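Local coordinates for uncharacterized protein (Deinococcus radiodurans, PDB 2A1V) that is of unknown function but belongs to the YjbR (DUF419) family and folds as an antiparallel sheet packed with helices, at residues T26-D31 with V35-Y40; H22-F27 with S42-Y47. All blocks are in the same frame, centred on the assembly; numbering follows the deposited sequence. Where two conformers were deposited one is given.

In the fold
Interactions 1 and 2 lie on the same side of the chain's centre, with their own centres about 5 Å apart, and both involve strand 23-26, one of the two outermost strands of the six-stranded antiparallel sheet. Strands 23-26, 33-38 and 43-51 follow one another in the chain and lie in that order in the sheet. Interaction 1 joins the first two as direct neighbours, and interaction 2 reaches from the first to the third across the middle one. Strand 33-38 ties them together: Lys37 O probably accepts a hydrogen bond from Leu24 N, and Val38 O from Arg45 N. The result is a continuous three-stranded meander at one edge of the YjbR fold.

Interaction 1: T26-D31 with V35-Y40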
loop_
_atom_site.group_PDB
_atom_site.type_symbol
_atom_site.label_atom_id
_atom_site.label_comp_id
_atom_site.label_asym_id
_atom_site.label_seq_id
_atom_site.Cartn_x
_atom_site.Cartn_y
_atom_site.Cartn_z
ATOM N N THR A 26 11.532 -5.094 -3.041
ATOM C CA THR A 26 12.200 -6.383 -2.856
ATOM C C THR A 26 11.228 -7.502 -3.228
ATOM O O THR A 26 10.012 -7.268 -3.401
ATOM C CB THR A 26 12.686 -6.662 -1.388
ATOM O OG1 THR A 26 11.635 -6.443 -0.434
ATOM C CG2 THR A 26 13.899 -5.838 -1.053
ATOM N N PHE A 27 11.799 -8.693 -3.364
ATOM C CA PHE A 27 11.083 -9.940 -3.592
ATOM C C PHE A 27 11.560 -10.942 -2.508
ATOM O O PHE A 27 12.408 -11.767 -2.777
ATOM C CB PHE A 27 11.416 -10.499 -4.990
ATOM C CG PHE A 27 10.770 -9.768 -6.131
ATOM C CD1 PHE A 27 9.522 -10.133 -6.589
ATOM C CD2 PHE A 27 11.424 -8.737 -6.761
ATOM C CE1 PHE A 27 8.936 -9.496 -7.668
ATOM C CE2 PHE A 27 10.831 -8.065 -7.848
ATOM C CZ PHE A 27 9.602 -8.454 -8.303
ATOM N N PRO A 28 11.087 -10.791 -1.249
ATOM C CA PRO A 28 11.625 -11.612 -0.146
ATOM C C PRO A 28 11.082 -13.060 -0.057
ATOM O O PRO A 28 11.508 -13.838 0.802
ATOM C CB PRO A 28 11.208 -10.816 1.112
ATOM C CG PRO A 28 9.933 -10.126 0.690
ATOM C CD PRO A 28 10.024 -9.867 -0.786
ATOM N N PHE A 29 10.131 -13.394 -0.911
ATOM C CA PHE A 29 9.580 -14.731 -1.005
ATOM C C PHE A 29 10.287 -15.474 -2.151
ATOM O O PHE A 29 11.216 -14.946 -2.772
ATOM C CB PHE A 29 8.061 -14.595 -1.145
ATOM C CG PHE A 29 7.456 -13.693 -0.060
ATOM C CD1 PHE A 29 7.774 -13.897 1.277
ATOM C CD2 PHE A 29 6.702 -12.581 -0.374
ATOM C CE1 PHE A 29 7.263 -13.050 2.295
ATOM C CE2 PHE A 29 6.173 -11.753 0.627
ATOM C CZ PHE A 29 6.461 -11.980 1.954
ATOM N N ASP A 30 9.906 -16.710 -2.405
ATOM C CA ASP A 30 10.429 -17.452 -3.573
ATOM C C ASP A 30 9.648 -17.219 -4.841
ATOM O O ASP A 30 10.160 -17.475 -5.924
ATOM C CB ASP A 30 10.532 -18.936 -3.278
ATOM C CG ASP A 30 11.768 -19.246 -2.496
ATOM O OD1 ASP A 30 12.882 -18.780 -2.930
ATOM O OD2 ASP A 30 11.610 -19.884 -1.431
ATOM N N ASP A 31 8.451 -16.654 -4.708
ATOM C CA ASP A 31 7.627 -16.315 -5.864
ATOM C C ASP A 31 7.826 -14.863 -6.375
ATOM O O ASP A 31 8.833 -14.173 -6.004
ATOM C CB ASP A 31 6.160 -16.641 -5.566
ATOM C CG ASP A 31 5.497 -15.719 -4.463
ATOM O OD1 ASP A 31 6.072 -14.758 -3.934
ATOM O OD2 ASP A 31 4.334 -15.997 -4.121
ATOM N N VAL A 35 7.311 -6.651 -2.916
ATOM C CA VAL A 35 7.057 -6.077 -1.597
ATOM C C VAL A 35 7.679 -4.678 -1.508
ATOM O O VAL A 35 8.838 -4.464 -1.818
ATOM C CB VAL A 35 7.592 -6.993 -0.491
ATOM C CG1 VAL A 35 7.191 -6.475 0.888
ATOM C CG2 VAL A 35 7.084 -8.429 -0.661
ATOM N N PHE A 36 6.850 -3.720 -1.145
ATOM C CA PHE A 36 7.279 -2.352 -0.874
ATOM C C PHE A 36 7.415 -2.190 0.621
ATOM O O PHE A 36 6.481 -2.474 1.392
ATOM C CB PHE A 36 6.302 -1.317 -1.434
ATOM C CG PHE A 36 6.065 -1.446 -2.899
ATOM C CD1 PHE A 36 5.066 -2.281 -3.386
ATOM C CD2 PHE A 36 6.830 -0.704 -3.799
ATOM C CE1 PHE A 36 4.833 -2.412 -4.757
ATOM C CE2 PHE A 36 6.594 -0.787 -5.169
ATOM C CZ PHE A 36 5.603 -1.646 -5.656
ATOM N N LYS A 37 8.600 -1.746 1.029
ATOM C CA LYS A 37 8.935 -1.569 2.433
ATOM C C LYS A 37 9.421 -0.133 2.619
ATOM O O LYS A 37 9.924 0.494 1.675
ATOM C CB LYS A 37 9.992 -2.593 2.861
ATOM C CG LYS A 37 9.500 -4.057 2.894
ATOM C CD LYS A 37 10.610 -5.065 3.268
ATOM C CE LYS A 37 10.072 -6.448 3.674
ATOM N NZ LYS A 37 11.119 -7.516 3.975
ATOM N N VAL A 38 9.225 0.391 3.822
ATOM C CA VAL A 38 9.689 1.713 4.184
ATOM C C VAL A 38 10.603 1.626 5.409
ATOM O O VAL A 38 10.351 0.865 6.365
ATOM C CB VAL A 38 8.484 2.683 4.443
ATOM C CG1 VAL A 38 7.544 2.138 5.505
ATOM C CG2 VAL A 38 8.934 4.052 4.857
ATOM N N GLY A 39 11.671 2.409 5.363
ATOM C CA GLY A 39 12.519 2.624 6.524
ATOM C C GLY A 39 13.994 2.611 6.251
ATOM O O GLY A 39 14.415 2.935 5.169
ATOM N N TYR A 40 14.788 2.288 7.266
ATOM C CA TYR A 40 16.250 2.212 7.089
ATOM C C TYR A 40 16.550 0.935 6.307
ATOM O O TYR A 40 15.758 -0.024 6.248
ATOM C CB TYR A 40 17.016 2.190 8.446
ATOM C CG TYR A 40 16.645 3.279 9.480
ATOM C CD1 TYR A 40 15.480 3.149 10.296
ATOM C CD2 TYR A 40 17.463 4.411 9.666
ATOM C CE1 TYR A 40 15.148 4.108 11.286
ATOM C CE2 TYR A 40 17.143 5.389 10.627
ATOM C CZ TYR A 40 15.977 5.255 11.445
ATOM O OH TYR A 40 15.636 6.231 12.398
HETATM O O HOH W 1 12.879 -7.679 1.806
#
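Thr26 and Val35 form an antiparallel hydrogen-bonded pair at the end of edge strand 23-26, where the chain leaves the sheet for the loop leading back into strand 33-38. Two backbone bonds close the pair: Val35 N to Thr26 O at 2.8 Å, the straighter at 166°, and Thr26 N to Val35 O at 3.0 Å. Their side chains emerge on one sheet face, and the loop folds over that face. Pro28 lays its CG and CD against one methyl of Val35, with CD only 3.3 Å from CG2, tighter than usual for two carbons. With CG1 anti to the backbone N (chi1 -174°), it is CG2 that is turned to the loop. Phe29 meets the same CG2 obliquely through CE2, 3.7 Å away, and carries Pro28 CG over the centre of one ring face, 4.0 Å above its plane. Val35 CG2 is thus shared by a proline and an aromatic ring, while Met46 of strand 43-51 also touches the Val35 side chain. Further along this face a water is hydrogen-bonded to Thr26 OG1 at 2.8 Å and, in one of two Lys37 conformers, accepts from Lys37 NZ at 2.8 Å, a tentative bridge. This combination of strand pairing and loop cover belongs to a beta hairpin with a long connection, the first hairpin of the antiparallel meander.

Interaction 2: H22-F27 with S42-Y47; sequences HSLETF and SKSRMY
Ser23 meets the hydroxyl end of Tyr47 across the intervening strand 33-38, OG lying 2.7 Å from Tyr47 OH in a hydrogen bond that either hydroxyl could donate. OG comes in at the edge of the phenol ring and in its plane, 3.6 Å from CZ, so it addresses the hydroxyl end and stays off both ring faces. Tyr47 holds CG between its backbone N and carbonyl carbon (chi1 71°), which directs the ring toward strand 23-26, and Ser23 turns OG anti to its own backbone N (chi1 173°) to meet the hydroxyl. Tyr47 is buried, and its other neighbours include Tyr112, edge-to-face, and Val115 of helix 101-119; Phe36 of the middle strand also touches it.

The second contact between the strands is apolar. Leu24 CD1 reaches Ser44 CB at 3.9 Å, a touch of methyl on methylene, with Ser44 OG at 4.2 Å from the same carbon. Leu41 also touches Leu24. No backbone bond joins the two segments, since their closest CA atoms, those of Leu24 and Ser44, are 8.4 Å apart. Both strands bond instead to the one between them, Leu24 to Lys37 and Tyr47 to Phe36.

Side chains alone therefore span the middle strand, in two places of different character: the short hydroxyl pair supplies a polar partner for the phenol oxygen of a buried tyrosine, whereas Leu24 and Ser44 contribute a dispersion contact with little directional demand.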
loop_
_atom_site.group_PDB
_atom_site.type_symbol
_atom_site.label_atom_id
_atom_site.label_comp_id
_atom_site.label_asym_id
_atom_site.label_seq_id
_atom_site.Cartn_x
_atom_site.Cartn_y
_atom_site.Cartn_z
ATOM N N HIS A 22 12.010 6.975 1.476
ATOM C CA HIS A 22 12.620 5.743 1.988
ATOM C C HIS A 22 11.868 4.438 1.664
ATOM O O HIS A 22 11.851 3.481 2.482
ATOM C CB HIS A 22 12.870 5.869 3.465
ATOM C CG HIS A 22 13.643 7.079 3.836
ATOM N ND1 HIS A 22 15.011 7.170 3.655
ATOM C CD2 HIS A 22 13.240 8.268 4.353
ATOM C CE1 HIS A 22 15.419 8.353 4.081
ATOM N NE2 HIS A 22 14.366 9.036 4.513
ATOM N N SER A 23 11.283 4.393 0.451
ATOM C CA SER A 23 10.584 3.220 0.026
ATOM C C SER A 23 11.580 2.391 -0.781
ATOM O O SER A 23 12.501 2.934 -1.400
ATOM C CB SER A 23 9.333 3.533 -0.780
ATOM O OG SER A 23 8.782 2.325 -1.309
ATOM N N LEU A 24 11.389 1.080 -0.724
ATOM C CA LEU A 24 12.328 0.090 -1.304
ATOM C C LEU A 24 11.524 -1.126 -1.800
ATOM O O LEU A 24 10.609 -1.606 -1.110
ATOM C CB LEU A 24 13.252 -0.412 -0.185
ATOM C CG LEU A 24 14.022 0.587 0.721
ATOM C CD1 LEU A 24 14.101 0.123 2.217
ATOM C CD2 LEU A 24 15.426 0.822 0.143
ATOM N N GLU A 25 11.845 -1.587 -3.000
ATOM C CA GLU A 25 11.273 -2.769 -3.586
ATOM C C GLU A 25 12.159 -3.977 -3.368
ATOM O O GLU A 25 13.379 -3.897 -3.461
ATOM C CB GLU A 25 11.108 -2.573 -5.072
ATOM C CG GLU A 25 10.074 -1.529 -5.418
ATOM C CD GLU A 25 9.995 -1.330 -6.934
ATOM O OE1 GLU A 25 10.424 -2.245 -7.650
ATOM O OE2 GLU A 25 9.503 -0.297 -7.409
ATOM N N THR A 26 11.532 -5.094 -3.041
ATOM C CA THR A 26 12.200 -6.383 -2.856
ATOM C C THR A 26 11.228 -7.502 -3.228
ATOM O O THR A 26 10.012 -7.268 -3.401
ATOM C CB THR A 26 12.686 -6.662 -1.388
ATOM O OG1 THR A 26 11.635 -6.443 -0.434
ATOM C CG2 THR A 26 13.899 -5.838 -1.053
ATOM N N PHE A 27 11.799 -8.693 -3.364
ATOM C CA PHE A 27 11.083 -9.940 -3.592
ATOM C C PHE A 27 11.560 -10.942 -2.508
ATOM O O PHE A 27 12.408 -11.767 -2.777
ATOM C CB PHE A 27 11.416 -10.499 -4.990
ATOM C CG PHE A 27 10.770 -9.768 -6.131
ATOM C CD1 PHE A 27 9.522 -10.133 -6.589
ATOM C CD2 PHE A 27 11.424 -8.737 -6.761
ATOM C CE1 PHE A 27 8.936 -9.496 -7.668
ATOM C CE2 PHE A 27 10.831 -8.065 -7.848
ATOM C CZ PHE A 27 9.602 -8.454 -8.303
ATOM N N SER A 42 18.590 -1.080 7.388
ATOM C CA SER A 42 18.657 -2.109 8.431
ATOM C C SER A 42 17.360 -2.372 9.208
ATOM O O SER A 42 17.324 -3.220 10.117
ATOM C CB SER A 42 19.773 -1.772 9.429
ATOM O OG SER A 42 19.386 -0.662 10.245
ATOM N N LYS A 43 16.311 -1.620 8.908
ATOM C CA LYS A 43 15.010 -1.784 9.569
ATOM C C LYS A 43 13.908 -1.195 8.691
ATOM O O LYS A 43 13.618 -0.034 8.769
ATOM C CB LYS A 43 15.003 -1.115 10.947
ATOM C CG LYS A 43 13.722 -1.417 11.795
ATOM C CD LYS A 43 13.393 -0.199 12.705
ATOM C CE LYS A 43 11.893 -0.104 13.097
ATOM N NZ LYS A 43 11.696 0.802 14.236
ATOM N N SER A 44 13.303 -2.022 7.857
ATOM C CA SER A 44 12.257 -1.574 6.968
ATOM C C SER A 44 11.009 -2.428 7.126
ATOM O O SER A 44 11.102 -3.624 7.348
ATOM C CB SER A 44 12.749 -1.529 5.510
ATOM O OG SER A 44 13.109 -2.797 5.057
ATOM N N ARG A 45 9.857 -1.808 6.938
ATOM C CA ARG A 45 8.564 -2.402 7.244
ATOM C C ARG A 45 7.647 -2.397 6.014
ATOM O O ARG A 45 7.435 -1.359 5.406
ATOM C CB ARG A 45 7.883 -1.607 8.379
ATOM C CG ARG A 45 8.658 -1.515 9.728
ATOM C CD ARG A 45 8.600 -2.804 10.546
ATOM N NE ARG A 45 9.731 -3.695 10.269
ATOM C CZ ARG A 45 10.747 -3.975 11.091
ATOM N NH1 ARG A 45 10.847 -3.474 12.317
ATOM N NH2 ARG A 45 11.685 -4.791 10.664
ATOM N N MET A 46 7.087 -3.554 5.674
ATOM C CA MET A 46 6.206 -3.694 4.519
ATOM C C MET A 46 4.912 -2.879 4.618
ATOM O O MET A 46 4.270 -2.833 5.663
ATOM C CB MET A 46 5.901 -5.174 4.207
ATOM C CG MET A 46 5.227 -5.913 5.295
ATOM S SD MET A 46 5.263 -7.757 5.173
ATOM C CE MET A 46 4.528 -7.980 3.610
ATOM N N TYR A 47 4.542 -2.237 3.504
ATOM C CA TYR A 47 3.309 -1.488 3.450
ATOM C C TYR A 47 2.441 -1.805 2.231
ATOM O O TYR A 47 1.312 -1.329 2.173
ATOM C CB TYR A 47 3.594 0.033 3.546
ATOM C CG TYR A 47 4.251 0.649 2.337
ATOM C CD1 TYR A 47 3.493 1.089 1.252
ATOM C CD2 TYR A 47 5.656 0.780 2.261
ATOM C CE1 TYR A 47 4.108 1.642 0.133
ATOM C CE2 TYR A 47 6.263 1.321 1.146
ATOM C CZ TYR A 47 5.489 1.771 0.093
ATOM O OH TYR A 47 6.090 2.325 -1.020
#